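Local coordinates for Lmo0488 protein (Listeria monocytogenes serovar 1/2a, PDB 5TED) that regulates transcription as a LysR-type activator of protocatechuate biosynthesis genes, responding to shikimate, which its effector-binding domain, the part described, holds, at residues T75-V80 with H175-Y180; L79-A84 with K166-N171; I95-T100 with S120-I125; Y103-F108 with Y149-M154. One frame throughout, in Å; residues are numbered along the deposited sequence.

Overall arrangement
The four contacts lie within the effector-binding domain, which has the two-lobed periplasmic-binding-protein type of fold. Contacts 1 and 2 share Leu79 and Val80 on the long strand 69-84, and their centres are about 14 Å apart. Contact 4 joins the same sheet through strand 152-155, where Val80 N and Met154 O are 2.9 Å apart. Its centre is about 11 Å from that of contact 2. Contact 3 meets contact 4 through Thr100 and Tyr105, with centres about 13 Å apart. Shikimate touches contact 1 at Arg177 and contact 4 at Phe108. In contact 3, the nearest atoms of Leu121 and shikimate are about 13 Å apart.

Contact 1 (T75-V80 with H175-Y180); sequences TKQELV and HDRFIY
Gln77 and Arg177 run alongside each other from neighbouring antiparallel strands. Arg177 NE donates to Gln77 OE1 at 3.0 Å, in a nearly straight bond of 173°. The oxygen sits in the guanidinium plane, but the donor is tilted out of the amide plane, and the two flat groups are turned 38° apart. Water 1 closes a small ring: it donates to Gln77 OE1 and accepts from Arg177 NH2 at 2.8 Å. The arginine chain leaves with CG anti to the backbone N, then bends at chi2 (-65°), which brings NE back alongside the glutamine. Ile179 lies on the same sheet face as Gln77 and Arg177: its CG1 lies over the rim of one guanidinium face, and its CD1 touches Gln77 CD at 3.5 Å. Thr75 packs CG2 on Ile179 CB at 3.7 Å, the two side chains running together. Their backbones form a hydrogen-bonded pair, with Ile179 N to Thr75 O at 2.9 Å and Thr75 N to Ile179 O at 3.1 Å. Next to them Lys76 CB approaches Phe178 CD1 on the other face of the sheet. Past the arginine the strands part, and waters 2 and 3 bridge the backbones. Arg177 NH1 bonds Ser61, while Gln77 NE2 bonds Thr12. Gln77 and water 1 thus hold the guanidinium at its edge, which would limit its rotation while NH2 bonds shikimate. The contact joins strands 69-84 and 177-184, with strand 4-10 against Arg177 and Ile179, and helix 115-124 against Leu79 and Arg177.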
# COMPACT_ATOMS: atom_id res chain seq x y z
N THR A 75 -18.54 -4.91 4.98
CA THR A 75 -18.76 -3.71 4.17
C THR A 75 -18.78 -4.13 2.70
O THR A 75 -18.81 -5.32 2.38
CB THR A 75 -17.69 -2.66 4.48
OG1 THR A 75 -17.97 -1.46 3.76
CG2 THR A 75 -16.27 -3.16 4.13
N LYS A 76 -18.79 -3.15 1.80
CA LYS A 76 -18.86 -3.45 0.37
C LYS A 76 -18.15 -2.35 -0.41
O LYS A 76 -17.88 -1.27 0.12
CB LYS A 76 -20.30 -3.58 -0.12
CG LYS A 76 -21.10 -2.29 -0.01
CD LYS A 76 -22.59 -2.58 -0.20
CE LYS A 76 -23.42 -1.35 0.10
NZ LYS A 76 -22.88 -0.17 -0.64
N GLN A 77 -17.85 -2.64 -1.68
CA GLN A 77 -17.25 -1.64 -2.56
C GLN A 77 -17.93 -1.69 -3.92
O GLN A 77 -18.57 -2.69 -4.28
CB GLN A 77 -15.74 -1.85 -2.72
CG GLN A 77 -14.98 -1.67 -1.43
CD GLN A 77 -13.53 -2.03 -1.55
OE1 GLN A 77 -13.17 -2.99 -2.24
NE2 GLN A 77 -12.68 -1.26 -0.88
N GLU A 78 -17.77 -0.61 -4.66
CA GLU A 78 -18.25 -0.52 -6.04
C GLU A 78 -17.06 -0.69 -6.97
O GLU A 78 -16.08 0.05 -6.87
CB GLU A 78 -18.94 0.82 -6.28
CG GLU A 78 -19.40 1.04 -7.71
CD GLU A 78 -19.75 2.50 -8.01
OE1 GLU A 78 -19.71 3.34 -7.07
OE2 GLU A 78 -20.07 2.81 -9.19
N LEU A 79 -17.14 -1.66 -7.88
CA LEU A 79 -16.13 -1.79 -8.92
C LEU A 79 -16.36 -0.76 -10.02
O LEU A 79 -17.49 -0.55 -10.45
CB LEU A 79 -16.14 -3.20 -9.50
CG LEU A 79 -15.59 -4.27 -8.56
CD1 LEU A 79 -15.47 -5.60 -9.31
CD2 LEU A 79 -14.25 -3.80 -7.97
N VAL A 80 -15.28 -0.11 -10.45
CA VAL A 80 -15.31 0.89 -11.52
C VAL A 80 -14.20 0.58 -12.51
O VAL A 80 -13.27 -0.17 -12.22
CB VAL A 80 -15.15 2.33 -10.99
CG1 VAL A 80 -16.37 2.77 -10.23
CG2 VAL A 80 -13.88 2.45 -10.10
N HIS A 175 -22.43 -6.65 -10.28
CA HIS A 175 -22.37 -7.61 -9.19
C HIS A 175 -21.73 -6.96 -7.97
O HIS A 175 -20.88 -6.07 -8.08
CB HIS A 175 -21.61 -8.89 -9.59
CG HIS A 175 -22.36 -9.77 -10.55
ND1 HIS A 175 -23.33 -10.66 -10.15
CD2 HIS A 175 -22.28 -9.89 -11.90
CE1 HIS A 175 -23.82 -11.30 -11.21
NE2 HIS A 175 -23.20 -10.84 -12.28
N ASP A 176 -22.14 -7.43 -6.80
CA ASP A 176 -21.74 -6.83 -5.54
C ASP A 176 -20.35 -7.32 -5.13
O ASP A 176 -20.01 -8.49 -5.31
CB ASP A 176 -22.76 -7.17 -4.45
CG ASP A 176 -24.15 -6.68 -4.81
OD1 ASP A 176 -24.38 -5.46 -4.69
OD2 ASP A 176 -24.98 -7.51 -5.22
N ARG A 177 -19.53 -6.40 -4.65
CA ARG A 177 -18.22 -6.70 -4.08
C ARG A 177 -18.38 -6.55 -2.57
O ARG A 177 -18.48 -5.44 -2.06
CB ARG A 177 -17.15 -5.74 -4.62
CG ARG A 177 -15.69 -6.09 -4.27
CD ARG A 177 -15.40 -6.00 -2.75
NE ARG A 177 -13.97 -5.83 -2.45
CZ ARG A 177 -13.10 -6.82 -2.26
NH1 ARG A 177 -13.50 -8.09 -2.33
NH2 ARG A 177 -11.83 -6.54 -1.98
N PHE A 178 -18.45 -7.68 -1.86
CA PHE A 178 -18.56 -7.66 -0.41
C PHE A 178 -17.20 -7.90 0.22
O PHE A 178 -16.33 -8.57 -0.35
CB PHE A 178 -19.54 -8.71 0.09
CG PHE A 178 -20.97 -8.39 -0.22
CD1 PHE A 178 -21.64 -7.41 0.49
CD2 PHE A 178 -21.64 -9.07 -1.22
CE1 PHE A 178 -22.96 -7.12 0.20
CE2 PHE A 178 -22.95 -8.78 -1.51
CZ PHE A 178 -23.62 -7.81 -0.81
N ILE A 179 -17.02 -7.34 1.42
CA ILE A 179 -15.83 -7.52 2.24
C ILE A 179 -16.26 -8.06 3.60
O ILE A 179 -17.28 -7.62 4.15
CB ILE A 179 -15.05 -6.19 2.39
CG1 ILE A 179 -14.43 -5.80 1.04
CG2 ILE A 179 -14.00 -6.29 3.51
CD1 ILE A 179 -13.83 -4.43 1.03
N TYR A 180 -15.49 -9.00 4.13
CA TYR A 180 -15.92 -9.81 5.27
C TYR A 180 -14.97 -9.67 6.44
O TYR A 180 -13.78 -9.43 6.27
CB TYR A 180 -16.00 -11.29 4.88
CG TYR A 180 -17.02 -11.54 3.81
CD1 TYR A 180 -16.73 -11.28 2.47
CD2 TYR A 180 -18.29 -12.01 4.13
CE1 TYR A 180 -17.67 -11.49 1.48
CE2 TYR A 180 -19.24 -12.21 3.14
CZ TYR A 180 -18.92 -11.95 1.82
OH TYR A 180 -19.86 -12.16 0.83
O HOH W 1 -10.79 -3.99 -2.13
O HOH W 2 -21.10 -3.88 -4.31
O HOH W 3 -19.51 -3.51 -8.07

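Contact 2 (L79-A84 with K166-N171); sequences LVVVVA and KVLSIN
Val81 and Leu168 set their peptide groups edge to edge, and these are the flat groups that matter here. Val81 N meets Leu168 O at 2.9 Å in the carbonyl plane. In return Leu168 N reaches Val81 O at 2.7 Å, almost in line with the C=O bond. Val83 and Lys166 repeat this antiparallel pattern, the Lys166 N to Val83 O bond being 2.9 Å. Towards Ile170 the strands separate, and water 4 links Leu79 O to Ile170 N. On the face that carries Val80, Val82, Val167 and Ser169, Val80 CG2 touches Val167 CG1 at 3.7 Å. On the other face the side chains of Val83 and Leu168 cross at about a right angle, Val83 CG1 lying 4.1 Å from Leu168 CD1. Val81 CG2 meets Ile170 CG1 at 4.0 Å. Ile170 places CG1 anti to its carbonyl carbon (chi1 -63°), and CD1 then comes to 3.5 Å from Leu79 O. Lys166 lies beside Val83 as far as CB, but its amine turns off to a salt bridge with Asp93 and to the carbonyl oxygens of Tyr92 and Ala90. Backbone polar groups thus pair directly or through water 4, mostly branched apolar side chains meet on the two faces, and the lysine charge is held outside the contact.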
# COMPACT_ATOMS: atom_id res chain seq x y z
N LEU A 79 -17.14 -1.66 -7.88
CA LEU A 79 -16.13 -1.79 -8.92
C LEU A 79 -16.36 -0.76 -10.02
O LEU A 79 -17.49 -0.55 -10.45
CB LEU A 79 -16.14 -3.20 -9.50
CG LEU A 79 -15.59 -4.27 -8.56
CD1 LEU A 79 -15.47 -5.60 -9.31
CD2 LEU A 79 -14.25 -3.80 -7.97
N VAL A 80 -15.28 -0.11 -10.45
CA VAL A 80 -15.31 0.89 -11.52
C VAL A 80 -14.20 0.58 -12.51
O VAL A 80 -13.27 -0.17 -12.22
CB VAL A 80 -15.15 2.33 -10.99
CG1 VAL A 80 -16.37 2.77 -10.23
CG2 VAL A 80 -13.88 2.45 -10.10
N VAL A 81 -14.30 1.18 -13.69
CA VAL A 81 -13.21 1.15 -14.66
C VAL A 81 -12.51 2.50 -14.62
O VAL A 81 -13.17 3.56 -14.63
CB VAL A 81 -13.72 0.80 -16.07
CG1 VAL A 81 -12.63 1.04 -17.10
CG2 VAL A 81 -14.16 -0.67 -16.12
N VAL A 82 -11.17 2.48 -14.56
CA VAL A 82 -10.34 3.67 -14.42
C VAL A 82 -9.42 3.76 -15.63
O VAL A 82 -8.76 2.79 -15.99
CB VAL A 82 -9.54 3.65 -13.10
CG1 VAL A 82 -8.86 4.97 -12.88
CG2 VAL A 82 -10.46 3.30 -11.93
N VAL A 83 -9.38 4.94 -16.25
CA VAL A 83 -8.64 5.14 -17.48
C VAL A 83 -7.92 6.47 -17.37
O VAL A 83 -8.33 7.35 -16.61
CB VAL A 83 -9.56 5.11 -18.73
CG1 VAL A 83 -10.37 3.82 -18.76
CG2 VAL A 83 -10.50 6.31 -18.75
N ALA A 84 -6.82 6.61 -18.12
CA ALA A 84 -6.13 7.89 -18.13
C ALA A 84 -7.09 8.98 -18.61
O ALA A 84 -8.04 8.72 -19.35
CB ALA A 84 -4.88 7.84 -19.01
N LYS A 166 -9.96 9.27 -15.26
CA LYS A 166 -11.41 9.35 -15.30
C LYS A 166 -11.97 8.06 -14.73
O LYS A 166 -11.56 6.98 -15.16
CB LYS A 166 -11.90 9.55 -16.74
CG LYS A 166 -13.41 9.45 -16.93
CD LYS A 166 -14.15 10.61 -16.29
CE LYS A 166 -15.62 10.64 -16.72
NZ LYS A 166 -15.81 11.15 -18.11
N VAL A 167 -12.91 8.16 -13.79
CA VAL A 167 -13.51 6.99 -13.16
C VAL A 167 -14.85 6.74 -13.84
O VAL A 167 -15.71 7.63 -13.88
CB VAL A 167 -13.67 7.18 -11.64
CG1 VAL A 167 -14.37 5.97 -11.01
CG2 VAL A 167 -12.32 7.41 -10.97
N LEU A 168 -15.04 5.53 -14.38
CA LEU A 168 -16.23 5.18 -15.14
C LEU A 168 -17.04 4.16 -14.36
O LEU A 168 -16.51 3.11 -13.97
CB LEU A 168 -15.88 4.58 -16.50
CG LEU A 168 -14.95 5.45 -17.34
CD1 LEU A 168 -14.35 4.67 -18.48
CD2 LEU A 168 -15.72 6.68 -17.83
N SER A 169 -18.32 4.44 -14.16
CA SER A 169 -19.18 3.45 -13.53
C SER A 169 -19.50 2.35 -14.53
O SER A 169 -19.49 2.58 -15.75
CB SER A 169 -20.45 4.10 -12.97
OG SER A 169 -21.32 4.50 -14.01
N ILE A 170 -19.75 1.15 -14.01
CA ILE A 170 -19.98 -0.04 -14.82
C ILE A 170 -21.48 -0.31 -14.86
O ILE A 170 -22.09 -0.67 -13.85
CB ILE A 170 -19.22 -1.25 -14.25
CG1 ILE A 170 -17.70 -1.02 -14.28
CG2 ILE A 170 -19.61 -2.52 -15.00
CD1 ILE A 170 -16.89 -2.10 -13.56
N ASN A 171 -22.06 -0.19 -16.05
CA ASN A 171 -23.48 -0.50 -16.19
C ASN A 171 -23.71 -2.01 -16.17
O ASN A 171 -24.40 -2.53 -15.30
CB ASN A 171 -24.03 0.12 -17.48
CG ASN A 171 -23.93 1.64 -17.47
OD1 ASN A 171 -24.16 2.28 -16.44
ND2 ASN A 171 -23.60 2.22 -18.62
O HOH W 4 -19.72 1.09 -11.09

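Contact 3 (I95-T100 with S120-I125); sequences IDLQDT and SLFAEI
Leu97 O is gripped twice by Thr100. The hydroxyl OG1 donates to it at 2.7 Å, nearly in line with the carbonyl, and the backbone N at 3.0 Å. These bonds close the short 3-10 turn 97-100, which packs on the C-terminal end of helix 115-124. Asp96 N donates to Asp99 OD2 at the start of the same turn, meeting the carboxylate from above its plane. The contact itself is apolar and centres on Leu97, which touches Leu121, Phe122 and Ile125. Its CG is anti to the backbone N (chi1 -164°), which sends the branches towards the helix. CD2 lies over one face of the Phe122 ring, 4.0 Å from the centroid, in a CH-pi contact. The same methyl touches Leu121 CB at 3.8 Å. Thr100 OG1 stands at the edge of the Phe122 ring, and it also forms a hydrogen bond with Tyr105 OH, whose ring packs edge-to-face with Phe122. Pro173 and Val81 touch Leu97 too, so the turn is joined to strand 69-84 as well as to the helix. Ile125 is the first residue to leave the helical backbone. Its chi1 of 58° swings CG1 so that CD1 ends 3.7 Å from Leu97 CB and 3.6 Å from Gln98 N.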
# COMPACT_ATOMS: atom_id res chain seq x y z
N ILE A 95 -19.94 2.90 -18.74
CA ILE A 95 -19.66 1.96 -19.83
C ILE A 95 -20.11 0.57 -19.39
O ILE A 95 -20.37 0.32 -18.22
CB ILE A 95 -18.16 1.92 -20.22
CG1 ILE A 95 -17.30 1.43 -19.05
CG2 ILE A 95 -17.69 3.29 -20.70
CD1 ILE A 95 -15.84 1.11 -19.45
N ASP A 96 -20.22 -0.32 -20.36
CA ASP A 96 -20.34 -1.75 -20.13
C ASP A 96 -18.93 -2.32 -20.10
O ASP A 96 -18.02 -1.79 -20.73
CB ASP A 96 -21.14 -2.42 -21.25
CG ASP A 96 -22.58 -1.94 -21.29
OD1 ASP A 96 -23.09 -1.45 -20.26
OD2 ASP A 96 -23.20 -2.04 -22.38
N LEU A 97 -18.74 -3.39 -19.32
CA LEU A 97 -17.40 -3.95 -19.22
C LEU A 97 -16.88 -4.35 -20.60
O LEU A 97 -15.69 -4.19 -20.90
CB LEU A 97 -17.36 -5.13 -18.25
CG LEU A 97 -16.00 -5.60 -17.75
CD1 LEU A 97 -15.22 -4.43 -17.16
CD2 LEU A 97 -16.18 -6.70 -16.69
N GLN A 98 -17.77 -4.84 -21.47
CA GLN A 98 -17.32 -5.24 -22.80
C GLN A 98 -16.82 -4.05 -23.62
O GLN A 98 -16.16 -4.26 -24.64
CB GLN A 98 -18.42 -5.97 -23.58
CG GLN A 98 -19.66 -5.14 -23.85
CD GLN A 98 -20.72 -5.90 -24.65
OE1 GLN A 98 -20.63 -7.12 -24.82
NE2 GLN A 98 -21.70 -5.17 -25.17
N ASP A 99 -17.15 -2.82 -23.22
CA ASP A 99 -16.60 -1.67 -23.95
C ASP A 99 -15.10 -1.54 -23.79
O ASP A 99 -14.49 -0.71 -24.47
CB ASP A 99 -17.29 -0.37 -23.51
CG ASP A 99 -18.77 -0.34 -23.84
OD1 ASP A 99 -19.17 -1.00 -24.83
OD2 ASP A 99 -19.53 0.35 -23.12
N THR A 100 -14.49 -2.33 -22.90
CA THR A 100 -13.04 -2.28 -22.64
C THR A 100 -12.26 -3.31 -23.43
O THR A 100 -11.04 -3.40 -23.27
CB THR A 100 -12.74 -2.48 -21.14
OG1 THR A 100 -13.03 -3.84 -20.76
CG2 THR A 100 -13.55 -1.53 -20.27
N SER A 120 -14.98 -13.54 -12.91
CA SER A 120 -16.33 -13.99 -13.25
C SER A 120 -17.06 -12.95 -14.08
O SER A 120 -17.82 -13.31 -14.99
CB SER A 120 -17.12 -14.35 -11.99
OG SER A 120 -17.59 -13.19 -11.32
N LEU A 121 -16.81 -11.66 -13.84
CA LEU A 121 -17.44 -10.62 -14.65
C LEU A 121 -17.01 -10.72 -16.11
O LEU A 121 -17.84 -10.57 -17.02
CB LEU A 121 -17.10 -9.24 -14.08
CG LEU A 121 -17.59 -8.92 -12.66
CD1 LEU A 121 -17.23 -7.48 -12.26
CD2 LEU A 121 -19.08 -9.14 -12.59
N PHE A 122 -15.72 -10.95 -16.35
CA PHE A 122 -15.25 -11.09 -17.73
C PHE A 122 -15.74 -12.39 -18.35
O PHE A 122 -16.07 -12.43 -19.54
CB PHE A 122 -13.72 -11.02 -17.79
CG PHE A 122 -13.15 -9.64 -17.64
CD1 PHE A 122 -13.32 -8.68 -18.64
CD2 PHE A 122 -12.40 -9.30 -16.52
CE1 PHE A 122 -12.81 -7.40 -18.49
CE2 PHE A 122 -11.86 -8.02 -16.37
CZ PHE A 122 -12.06 -7.07 -17.36
N ALA A 123 -15.76 -13.47 -17.57
CA ALA A 123 -16.28 -14.73 -18.09
C ALA A 123 -17.77 -14.62 -18.40
O ALA A 123 -18.25 -15.19 -19.39
CB ALA A 123 -16.00 -15.86 -17.11
N GLU A 124 -18.52 -13.90 -17.57
CA GLU A 124 -19.95 -13.74 -17.81
C GLU A 124 -20.22 -13.12 -19.17
O GLU A 124 -21.13 -13.55 -19.89
CB GLU A 124 -20.58 -12.87 -16.72
CG GLU A 124 -22.04 -12.57 -16.94
CD GLU A 124 -22.67 -11.86 -15.77
OE1 GLU A 124 -22.04 -11.81 -14.69
OE2 GLU A 124 -23.80 -11.35 -15.92
N ILE A 125 -19.45 -12.10 -19.54
CA ILE A 125 -19.63 -11.41 -20.82
C ILE A 125 -18.74 -12.06 -21.87
O ILE A 125 -18.56 -11.52 -22.97
CB ILE A 125 -19.36 -9.90 -20.67
CG1 ILE A 125 -17.95 -9.64 -20.15
CG2 ILE A 125 -20.38 -9.28 -19.72
CD1 ILE A 125 -17.50 -8.19 -20.28

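Contact 4 (Y103-F108 with Y149-M154); sequences YSYIFF and YGISIM. With SKM ((3R,4S,5R)-3,4,5-trihydroxycyclohex-1-ene-1-carboxylic acid), chain D.
Ile151 CG1 stands almost exactly over the centre of the Tyr105 ring, 3.9 Å from its centroid and only 1° off the ring normal. This CH-pi contact is extended by CD1, which reaches Tyr105 CZ on one side and Tyr103 CB, at 3.6 Å, on the other. The torsion of Ile151 explains it: CG1 takes the position between backbone N and carbonyl carbon (chi1 67°), and the chain runs on straight. The edge of the tyrosine ring faces Ile153 N in plane. Two backbone bonds bracket the same isoleucine. Ile151 N donates to Ser104 O at 2.9 Å, and Ile106 N donates to Ile151 O at 2.7 Å. Gly150, its backbone almost fully extended, allows the chains to close up beside this bridge: with no side chain in the way, its CA lies 3.3 Å from Ser104 O. Beyond the bridge the strands diverge, with water 6 donating to Ile106 O and Ile153 O. Phe108 then crosses Met154 at about a right angle, CE2 lying 4.0 Å from CB. The other end of that ring lines the shikimate pocket, its CD1 lying 3.4 Å from the ligand's O7. The contact joins two sheets: strand 104-108 pairs with 130-135, strand 152-155 with 69-84. Helix 138-146 packs on Ile106 and Phe108, and helix 115-124 on Phe107 and Phe108.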
# COMPACT_ATOMS: atom_id res chain seq x y z
N TYR A 103 -8.70 -2.77 -25.01
CA TYR A 103 -7.68 -2.02 -24.28
C TYR A 103 -6.89 -2.89 -23.30
O TYR A 103 -7.41 -3.87 -22.76
CB TYR A 103 -8.32 -0.85 -23.55
CG TYR A 103 -8.97 0.07 -24.54
CD1 TYR A 103 -8.21 0.79 -25.44
CD2 TYR A 103 -10.36 0.18 -24.62
CE1 TYR A 103 -8.80 1.62 -26.37
CE2 TYR A 103 -10.95 1.01 -25.54
CZ TYR A 103 -10.17 1.71 -26.42
OH TYR A 103 -10.76 2.54 -27.34
N SER A 104 -5.63 -2.52 -23.10
CA SER A 104 -4.72 -3.27 -22.24
C SER A 104 -4.91 -2.94 -20.76
O SER A 104 -4.91 -1.76 -20.37
CB SER A 104 -3.27 -3.01 -22.64
OG SER A 104 -2.39 -3.73 -21.79
N TYR A 105 -5.03 -3.97 -19.93
CA TYR A 105 -5.31 -3.81 -18.51
C TYR A 105 -4.04 -3.83 -17.67
O TYR A 105 -3.07 -4.54 -17.96
CB TYR A 105 -6.22 -4.92 -18.00
CG TYR A 105 -7.68 -4.58 -18.10
CD1 TYR A 105 -8.37 -4.80 -19.29
CD2 TYR A 105 -8.37 -4.06 -17.01
CE1 TYR A 105 -9.72 -4.49 -19.40
CE2 TYR A 105 -9.71 -3.76 -17.10
CZ TYR A 105 -10.38 -3.99 -18.29
OH TYR A 105 -11.70 -3.67 -18.39
N ILE A 106 -4.09 -3.04 -16.60
CA ILE A 106 -3.28 -3.23 -15.41
C ILE A 106 -4.18 -4.06 -14.50
O ILE A 106 -5.16 -3.55 -13.94
CB ILE A 106 -2.89 -1.90 -14.77
CG1 ILE A 106 -2.01 -1.09 -15.73
CG2 ILE A 106 -2.19 -2.14 -13.42
CD1 ILE A 106 -2.25 0.38 -15.63
N PHE A 107 -3.88 -5.35 -14.39
CA PHE A 107 -4.74 -6.34 -13.76
C PHE A 107 -4.25 -6.67 -12.36
O PHE A 107 -3.06 -6.57 -12.07
CB PHE A 107 -4.76 -7.62 -14.62
CG PHE A 107 -6.14 -8.20 -14.84
CD1 PHE A 107 -7.06 -7.54 -15.64
CD2 PHE A 107 -6.49 -9.42 -14.29
CE1 PHE A 107 -8.32 -8.09 -15.87
CE2 PHE A 107 -7.74 -9.97 -14.50
CZ PHE A 107 -8.66 -9.30 -15.30
N PHE A 108 -5.18 -7.06 -11.49
CA PHE A 108 -4.79 -7.55 -10.17
C PHE A 108 -4.10 -8.90 -10.27
O PHE A 108 -4.53 -9.77 -11.04
CB PHE A 108 -6.00 -7.66 -9.25
CG PHE A 108 -6.44 -6.34 -8.66
CD1 PHE A 108 -5.66 -5.69 -7.73
CD2 PHE A 108 -7.62 -5.74 -9.09
CE1 PHE A 108 -6.06 -4.46 -7.20
CE2 PHE A 108 -8.01 -4.52 -8.58
CZ PHE A 108 -7.24 -3.88 -7.63
N TYR A 149 -0.42 3.86 -18.84
CA TYR A 149 0.23 2.58 -19.09
C TYR A 149 -0.80 1.48 -19.33
O TYR A 149 -0.46 0.44 -19.90
CB TYR A 149 1.17 2.22 -17.93
CG TYR A 149 2.07 1.05 -18.28
CD1 TYR A 149 3.03 1.16 -19.28
CD2 TYR A 149 1.95 -0.16 -17.63
CE1 TYR A 149 3.85 0.08 -19.62
CE2 TYR A 149 2.76 -1.25 -17.95
CZ TYR A 149 3.71 -1.12 -18.94
OH TYR A 149 4.50 -2.21 -19.25
N GLY A 150 -2.05 1.71 -18.95
CA GLY A 150 -3.12 0.76 -19.19
C GLY A 150 -4.40 1.31 -18.59
O GLY A 150 -4.44 2.44 -18.08
N ILE A 151 -5.46 0.51 -18.65
CA ILE A 151 -6.70 0.80 -17.94
C ILE A 151 -6.83 -0.21 -16.81
O ILE A 151 -6.09 -1.18 -16.73
CB ILE A 151 -7.94 0.77 -18.86
CG1 ILE A 151 -8.21 -0.65 -19.37
CG2 ILE A 151 -7.80 1.79 -20.01
CD1 ILE A 151 -9.56 -0.76 -20.12
N SER A 152 -7.83 0.01 -15.94
CA SER A 152 -8.01 -0.97 -14.88
C SER A 152 -9.48 -1.05 -14.47
O SER A 152 -10.26 -0.13 -14.71
CB SER A 152 -7.14 -0.63 -13.66
OG SER A 152 -7.70 0.43 -12.92
N ILE A 153 -9.84 -2.18 -13.85
CA ILE A 153 -11.06 -2.32 -13.06
C ILE A 153 -10.64 -2.49 -11.61
O ILE A 153 -9.79 -3.33 -11.31
CB ILE A 153 -11.91 -3.51 -13.54
CG1 ILE A 153 -13.14 -3.70 -12.65
CG2 ILE A 153 -11.08 -4.78 -13.53
CD1 ILE A 153 -14.09 -4.78 -13.16
N MET A 154 -11.21 -1.70 -10.71
CA MET A 154 -10.74 -1.68 -9.33
C MET A 154 -11.83 -1.09 -8.45
O MET A 154 -12.80 -0.53 -8.96
CB MET A 154 -9.43 -0.88 -9.19
CG MET A 154 -9.56 0.59 -9.54
SD MET A 154 -7.97 1.46 -9.70
CE MET A 154 -7.26 1.18 -8.07
O12 SKM D . -6.19 -4.08 -2.28
C8 SKM D . -6.15 -4.83 -3.49
C6 SKM D . -5.44 -6.00 -3.33
O7 SKM D . -5.42 -6.76 -4.54
C5 SKM D . -6.07 -7.01 -2.19
C4 SKM D . -7.51 -7.25 -2.37
C1 SKM D . -8.21 -8.45 -1.71
O2 SKM D . -7.51 -9.43 -1.32
O3 SKM D . -9.47 -8.45 -1.57
C10 SKM D . -8.37 -6.20 -3.21
C9 SKM D . -7.73 -5.17 -3.97
O11 SKM D . -8.47 -4.02 -3.85
O HOH W 5 -0.66 -2.47 -19.77
O HOH W 6 -7.62 -4.13 -12.90